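Side-chain contact in pyruvate kinase (Pyrobaculum aerophilum, PDB 3QTG), which catalyses the last step of glycolysis, interconverting phosphoenolpyruvate plus ADP and pyruvate plus ATP, with the help of a divalent metal cation: residues Gly384-Ala387 with Arg388-Lys392. Residues are numbered along the deposited sequence; the frame is centred on the assembly and turned at random.
Sequences GTLA and RRIAK. With SO4 (sulfate ion), chain C.
Leu386 and Ile390 meet one turn apart: the end methyl CD1 of Ile390 lies 4.0 Å from the branch carbon CG of Leu386, the two side chains running askew. Both are buried against Val379 of strand 376-380. Beside them Thr385 and Arg389 run alongside each other in the same direction. Arg389 leaves with CG anti to the backbone N (chi1 -173°) and folds at chi3, with NH1 ending 4.0 Å from the methyl CG2 of Thr385; its NH2 forms a salt bridge with Asp360, which Lys392 NZ shares.

Four i to i+4 backbone bonds join the two halves of the helix, from Arg388 N to Gly384 O (3.0 Å) through Ala391 N to Ala387 O (3.0 Å). Helix 385-391 is the crossover helix of a beta-alpha-beta unit between strands 376-380 and 399-403 of the C-terminal alpha/beta domain, with Gly384 as its N-cap.

At that N-terminus sits a sulfate, probably picked up during crystallisation. Leu386 N gives O3 a nearly straight bond of 2.9 Å (170°), and Thr385 N reaches O2 at 3.2 Å. Because OG1 of Thr385 stands beside its own backbone N (chi1 -49°), the hydroxyl adds a weak bond to O2. Ser381, Met382, Ser383 and Tyr428 also bind this anion, which the helix dipole would probably favour.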
ATOM      1  N   GLY A 384     -24.986  -2.957 -23.736  1.00 41.31           N
ATOM      2  CA  GLY A 384     -23.528  -2.807 -23.658  1.00 39.68           C
ATOM      3  C   GLY A 384     -22.985  -2.114 -22.415  1.00 38.38           C
ATOM      4  O   GLY A 384     -21.779  -2.014 -22.260  1.00 38.12           O
ATOM      5  N   THR A 385     -23.859  -1.650 -21.524  1.00 38.48           N
ATOM      6  CA  THR A 385     -23.450  -0.829 -20.360  1.00 37.86           C
ATOM      7  C   THR A 385     -22.493  -1.539 -19.354  1.00 37.39           C
ATOM      8  O   THR A 385     -21.434  -1.014 -19.011  1.00 36.77           O
ATOM      9  CB  THR A 385     -24.683  -0.281 -19.624  1.00 38.54           C
ATOM     10  OG1 THR A 385     -25.590   0.309 -20.578  1.00 39.73           O
ATOM     11  CG2 THR A 385     -24.286   0.775 -18.569  1.00 38.65           C
ATOM     12  N   LEU A 386     -22.852  -2.733 -18.895  1.00 36.88           N
ATOM     13  CA  LEU A 386     -22.010  -3.422 -17.933  1.00 35.95           C
ATOM     14  C   LEU A 386     -20.739  -3.907 -18.617  1.00 35.14           C
ATOM     15  O   LEU A 386     -19.656  -3.885 -18.005  1.00 33.88           O
ATOM     16  CB  LEU A 386     -22.747  -4.581 -17.248  1.00 36.33           C
ATOM     17  CG  LEU A 386     -21.982  -5.328 -16.135  1.00 37.15           C
ATOM     18  CD1 LEU A 386     -21.507  -4.405 -14.989  1.00 34.22           C
ATOM     19  CD2 LEU A 386     -22.820  -6.497 -15.596  1.00 36.23           C
ATOM     20  N   ALA A 387     -20.864  -4.328 -19.880  1.00 33.83           N
ATOM     21  CA  ALA A 387     -19.711  -4.850 -20.625  1.00 33.93           C
ATOM     22  C   ALA A 387     -18.622  -3.797 -20.715  1.00 33.77           C
ATOM     23  O   ALA A 387     -17.461  -4.069 -20.412  1.00 33.58           O
ATOM     24  CB  ALA A 387     -20.128  -5.305 -22.020  1.00 34.00           C
ATOM     25  N   ARG A 388     -19.009  -2.589 -21.124  1.00 34.16           N
ATOM     26  CA  ARG A 388     -18.120  -1.418 -21.085  1.00 34.85           C
ATOM     27  C   ARG A 388     -17.576  -1.066 -19.691  1.00 34.52           C
ATOM     28  O   ARG A 388     -16.406  -0.698 -19.555  1.00 34.42           O
ATOM     29  CB  ARG A 388     -18.819  -0.196 -21.686  1.00 35.05           C
ATOM     30  CG  ARG A 388     -18.904  -0.238 -23.220  1.00 36.14           C
ATOM     31  CD  ARG A 388     -19.730   0.951 -23.744  1.00 38.37           C
ATOM     32  NE  ARG A 388     -20.205   0.719 -25.111  1.00 43.00           N
ATOM     33  CZ  ARG A 388     -19.580   1.185 -26.188  1.00 45.91           C
ATOM     34  NH1 ARG A 388     -18.469   1.916 -26.052  1.00 46.29           N
ATOM     35  NH2 ARG A 388     -20.064   0.938 -27.402  1.00 45.86           N
ATOM     36  N   ARG A 389     -18.414  -1.147 -18.662  1.00 33.91           N
ATOM     37  CA  ARG A 389     -17.928  -0.840 -17.327  1.00 35.04           C
ATOM     38  C   ARG A 389     -16.855  -1.858 -16.880  1.00 34.07           C
ATOM     39  O   ARG A 389     -15.905  -1.502 -16.210  1.00 34.13           O
ATOM     40  CB  ARG A 389     -19.074  -0.748 -16.324  1.00 35.06           C
ATOM     41  CG  ARG A 389     -18.630  -0.271 -14.937  1.00 37.32           C
ATOM     42  CD  ARG A 389     -19.769  -0.277 -13.920  1.00 37.13           C
ATOM     43  NE  ARG A 389     -21.014   0.229 -14.486  1.00 42.23           N
ATOM     44  CZ  ARG A 389     -21.329   1.511 -14.614  1.00 46.27           C
ATOM     45  NH1 ARG A 389     -22.493   1.846 -15.174  1.00 46.19           N
ATOM     46  NH2 ARG A 389     -20.491   2.460 -14.196  1.00 47.77           N
ATOM     47  N   ILE A 390     -17.006  -3.112 -17.272  1.00 33.88           N
ATOM     48  CA  ILE A 390     -16.000  -4.128 -16.972  1.00 33.81           C
ATOM     49  C   ILE A 390     -14.712  -3.839 -17.728  1.00 33.43           C
ATOM     50  O   ILE A 390     -13.631  -3.860 -17.128  1.00 32.82           O
ATOM     51  CB  ILE A 390     -16.507  -5.581 -17.257  1.00 34.13           C
ATOM     52  CG1 ILE A 390     -17.402  -6.058 -16.099  1.00 36.12           C
ATOM     53  CG2 ILE A 390     -15.324  -6.551 -17.435  1.00 32.71           C
ATOM     54  CD1 ILE A 390     -18.413  -7.086 -16.504  1.00 37.85           C
ATOM     55  N   ALA A 391     -14.841  -3.567 -19.030  1.00 32.38           N
ATOM     56  CA  ALA A 391     -13.683  -3.313 -19.897  1.00 32.19           C
ATOM     57  C   ALA A 391     -12.785  -2.192 -19.419  1.00 32.08           C
ATOM     58  O   ALA A 391     -11.560  -2.265 -19.572  1.00 32.00           O
ATOM     59  CB  ALA A 391     -14.118  -3.062 -21.349  1.00 30.53           C
ATOM     60  N   LYS A 392     -13.376  -1.148 -18.845  1.00 32.28           N
ATOM     61  CA  LYS A 392     -12.570   0.030 -18.485  1.00 32.81           C
ATOM     62  C   LYS A 392     -11.608  -0.269 -17.358  1.00 32.86           C
ATOM     63  O   LYS A 392     -10.656   0.477 -17.159  1.00 32.07           O
ATOM     64  CB  LYS A 392     -13.431   1.247 -18.149  1.00 32.55           C
ATOM     65  CG  LYS A 392     -14.144   1.181 -16.827  1.00 34.24           C
ATOM     66  CD  LYS A 392     -15.136   2.319 -16.702  1.00 34.93           C
ATOM     67  CE  LYS A 392     -15.528   2.478 -15.250  1.00 37.49           C
ATOM     68  NZ  LYS A 392     -16.567   3.506 -15.111  1.00 38.89           N
TER
HETATM   69  S   SO4 C 500     -26.752  -3.624 -19.701  1.00 42.68           S
HETATM   70  O1  SO4 C 500     -27.590  -4.783 -19.910  1.00 39.99           O
HETATM   71  O2  SO4 C 500     -26.833  -2.773 -20.896  1.00 45.44           O
HETATM   72  O3  SO4 C 500     -25.361  -4.023 -19.494  1.00 42.37           O
HETATM   73  O4  SO4 C 500     -27.164  -2.838 -18.537  1.00 41.57           O